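Local coordinates for flagellar brake protein YcgR (PDB 5KEC), which probably senses the second messenger c-di-GMP through its PilZ-type domain and, as MrkH, activates transcription of the type 3 fimbriae genes, at residues 37-42 against 53-58. Numbering follows the deposited sequence.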
ATOM      1  N   THR B  37       7.942  -1.123   3.902  1.00 35.95           N
ATOM      2  CA  THR B  37       8.584  -0.251   4.870  1.00 35.56           C
ATOM      3  C   THR B  37       7.691   0.865   5.386  1.00 30.95           C
ATOM      4  O   THR B  37       6.805   1.353   4.691  1.00 29.69           O
ATOM      5  CB  THR B  37       9.855   0.371   4.260  1.00 44.60           C
ATOM      6  OG1 THR B  37      10.705  -0.673   3.768  1.00 55.24           O
ATOM      7  CG2 THR B  37      10.611   1.200   5.292  1.00 37.26           C
ATOM      8  N   SER B  38       7.949   1.263   6.624  1.00 35.91           N
ATOM      9  CA  SER B  38       7.283   2.395   7.238  1.00 31.43           C
ATOM     10  C   SER B  38       8.327   3.181   8.000  1.00 34.55           C
ATOM     11  O   SER B  38       9.098   2.615   8.776  1.00 30.38           O
ATOM     12  CB  SER B  38       6.190   1.915   8.190  1.00 36.41           C
ATOM     13  OG  SER B  38       5.839   2.926   9.111  1.00 41.16           O
ATOM     14  N   ILE B  39       8.380   4.486   7.768  1.00 37.56           N
ATOM     15  CA  ILE B  39       9.274   5.322   8.554  1.00 41.42           C
ATOM     16  C   ILE B  39       8.493   6.427   9.251  1.00 30.07           C
ATOM     17  O   ILE B  39       7.463   6.883   8.760  1.00 20.48           O
ATOM     18  CB  ILE B  39      10.418   5.917   7.706  1.00 44.32           C
ATOM     19  CG1 ILE B  39       9.953   7.169   6.970  1.00 36.25           C
ATOM     20  CG2 ILE B  39      10.957   4.880   6.727  1.00 50.07           C
ATOM     21  CD1 ILE B  39      11.020   7.781   6.099  1.00 40.80           C
ATOM     22  N   ILE B  40       8.976   6.831  10.418  1.00 29.36           N
ATOM     23  CA  ILE B  40       8.384   7.947  11.131  1.00 23.46           C
ATOM     24  C   ILE B  40       9.365   9.099  11.089  1.00 28.05           C
ATOM     25  O   ILE B  40      10.562   8.918  11.334  1.00 24.64           O
ATOM     26  CB  ILE B  40       8.116   7.605  12.601  1.00 29.15           C
ATOM     27  CG1 ILE B  40       7.202   6.385  12.716  1.00 33.03           C
ATOM     28  CG2 ILE B  40       7.512   8.805  13.327  1.00 36.62           C
ATOM     29  CD1 ILE B  40       5.786   6.642  12.290  1.00 33.23           C
ATOM     30  N   THR B  41       8.855  10.284  10.775  1.00 24.01           N
ATOM     31  CA  THR B  41       9.662  11.486  10.777  1.00 22.85           C
ATOM     32  C   THR B  41       8.758  12.677  11.078  1.00 22.02           C
ATOM     33  O   THR B  41       7.673  12.507  11.634  1.00 30.69           O
ATOM     34  CB  THR B  41      10.398  11.655   9.428  1.00 26.90           C
ATOM     35  OG1 THR B  41      11.293  12.773   9.496  1.00 29.30           O
ATOM     36  CG2 THR B  41       9.399  11.853   8.287  1.00 24.00           C
ATOM     37  N   GLN B  42       9.210  13.880  10.744  1.00 21.19           N
ATOM     38  CA  GLN B  42       8.389  15.077  10.896  1.00 17.82           C
ATOM     39  C   GLN B  42       8.323  15.816   9.569  1.00 23.88           C
ATOM     40  O   GLN B  42       9.209  15.674   8.724  1.00 28.53           O
ATOM     41  CB  GLN B  42       8.953  16.018  11.967  1.00 24.63           C
ATOM     42  CG  GLN B  42       8.344  15.866  13.356  1.00 28.90           C
ATOM     43  CD  GLN B  42       8.841  14.632  14.088  1.00 29.06           C
ATOM     44  OE1 GLN B  42       9.804  13.990  13.669  1.00 29.65           O
ATOM     45  NE2 GLN B  42       8.179  14.291  15.185  1.00 26.44           N
ATOM     46  N   ILE B  53       9.397  16.289   3.428  1.00 28.73           N
ATOM     47  CA  ILE B  53       9.972  15.457   4.468  1.00 28.01           C
ATOM     48  C   ILE B  53      11.404  15.150   4.056  1.00 26.29           C
ATOM     49  O   ILE B  53      11.766  15.308   2.890  1.00 32.80           O
ATOM     50  CB  ILE B  53       9.173  14.159   4.670  1.00 26.32           C
ATOM     51  CG1 ILE B  53       9.104  13.363   3.370  1.00 28.70           C
ATOM     52  CG2 ILE B  53       7.767  14.463   5.202  1.00 19.29           C
ATOM     53  CD1 ILE B  53      10.157  12.285   3.267  1.00 37.35           C
ATOM     54  N   GLN B  54      12.221  14.728   5.016  1.00 19.53           N
ATOM     55  CA  GLN B  54      13.617  14.417   4.748  1.00 20.05           C
ATOM     56  C   GLN B  54      13.953  13.049   5.295  1.00 24.34           C
ATOM     57  O   GLN B  54      13.549  12.692   6.406  1.00 30.84           O
ATOM     58  CB  GLN B  54      14.536  15.479   5.366  1.00 21.78           C
ATOM     59  CG  GLN B  54      14.364  16.878   4.763  1.00 22.10           C
ATOM     60  CD  GLN B  54      15.030  17.958   5.600  1.00 20.71           C
ATOM     61  OE1 GLN B  54      15.948  17.681   6.367  1.00 31.81           O
ATOM     62  NE2 GLN B  54      14.555  19.192   5.471  1.00 26.33           N
ATOM     63  N   THR B  55      14.694  12.277   4.509  1.00 25.30           N
ATOM     64  CA  THR B  55      15.055  10.925   4.891  1.00 28.89           C
ATOM     65  C   THR B  55      16.154  10.402   3.979  1.00 34.48           C
ATOM     66  O   THR B  55      16.268  10.820   2.831  1.00 33.60           O
ATOM     67  CB  THR B  55      13.837   9.986   4.805  1.00 31.29           C
ATOM     68  OG1 THR B  55      14.245   8.641   5.083  1.00 29.64           O
ATOM     69  CG2 THR B  55      13.223  10.041   3.419  1.00 39.02           C
ATOM     70  N   HIS B  56      16.971   9.492   4.489  1.00 37.64           N
ATOM     71  CA  HIS B  56      18.010   8.885   3.666  1.00 49.28           C
ATOM     72  C   HIS B  56      17.450   7.769   2.788  1.00 42.40           C
ATOM     73  O   HIS B  56      18.097   7.340   1.836  1.00 41.66           O
ATOM     74  CB  HIS B  56      19.166   8.370   4.531  1.00 58.07           C
ATOM     75  CG  HIS B  56      20.095   9.447   5.000  1.00 67.51           C
ATOM     76  ND1 HIS B  56      19.890  10.154   6.166  1.00 70.20           N
ATOM     77  CD2 HIS B  56      21.231   9.945   4.455  1.00 67.93           C
ATOM     78  CE1 HIS B  56      20.861  11.036   6.321  1.00 71.22           C
ATOM     79  NE2 HIS B  56      21.689  10.929   5.296  1.00 68.61           N
ATOM     80  N   ARG B  57      16.243   7.309   3.104  1.00 40.53           N
ATOM     81  CA  ARG B  57      15.634   6.201   2.372  1.00 41.96           C
ATOM     82  C   ARG B  57      15.215   6.603   0.957  1.00 43.59           C
ATOM     83  O   ARG B  57      14.911   7.770   0.690  1.00 34.51           O
ATOM     84  CB  ARG B  57      14.418   5.662   3.129  1.00 46.44           C
ATOM     85  CG  ARG B  57      14.541   5.724   4.640  1.00 54.96           C
ATOM     86  CD  ARG B  57      15.539   4.718   5.175  1.00 61.79           C
ATOM     87  NE  ARG B  57      15.059   3.348   5.033  1.00 69.48           N
ATOM     88  CZ  ARG B  57      15.437   2.342   5.813  1.00 77.11           C
ATOM     89  NH1 ARG B  57      16.296   2.551   6.802  1.00 69.68           N
ATOM     90  NH2 ARG B  57      14.950   1.126   5.609  1.00 88.47           N
ATOM     91  N   LYS B  58      15.208   5.632   0.051  1.00 38.58           N
ATOM     92  CA  LYS B  58      14.694   5.856  -1.295  1.00 47.49           C
ATOM     93  C   LYS B  58      13.200   5.552  -1.305  1.00 45.03           C
ATOM     94  O   LYS B  58      12.768   4.494  -0.843  1.00 41.83           O
ATOM     95  CB  LYS B  58      15.412   4.972  -2.321  1.00 55.92           C
ATOM     96  CG  LYS B  58      16.846   5.385  -2.653  1.00 63.05           C
ATOM     97  CD  LYS B  58      17.818   5.025  -1.539  1.00 65.04           C
ATOM     98  CE  LYS B  58      19.232   4.839  -2.079  1.00 58.66           C
ATOM     99  NZ  LYS B  58      19.709   6.027  -2.844  1.00 50.11           N
TER
HETATM  100  O   HOH W   1      11.484  14.658   7.698  1.00 27.40           O
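Ile39 and Thr41 of 37-42 face Thr55 and Ile53 of 53-58 where the β hairpin of strands 37-46 and 50-55, in the MrkH-like, YcgR-like domain, splays open. Evidence for the splaying is an angle of 129° between the two short strand segments, 7.0 Å between their axes, and the absence of any direct hydrogen bond between the segments. Their backbones pair outward instead: Ile39 and Thr41 with strand 29-34, Ile53 and Thr55 with strand 94-99.

Apolar contacts carry most of the meeting of side chains. Ile39 has CG1 between its backbone N and carbonyl carbon (chi1 83°), and the extended branch beyond it carries CD1 aslant across Thr55, 3.8 Å from Thr55 CB. Ile39 CG2 turns instead to Arg57, meeting Arg57 CG at 4.2 Å. Nearer the Gln42 end, Thr41 CG2 meets Ile53 CB at 4.3 Å, and Ile53, the buried residue here, also reaches Ile32 and Phe98.

Polar bridging is left to one water at the Gln42 end. It donates to Gln42 O, accepts from Gln54 N at 2.8 Å and hydrogen-bonds Thr41 OG1, joining both backbones where they do not meet directly.

Past the strand end the chain bends in an ST turn: Arg57 N donates to Thr55 OG1 over 3.1 Å at a nearly straight 164°, while that same OG1 sits 3.5 Å from Ile39 CD1.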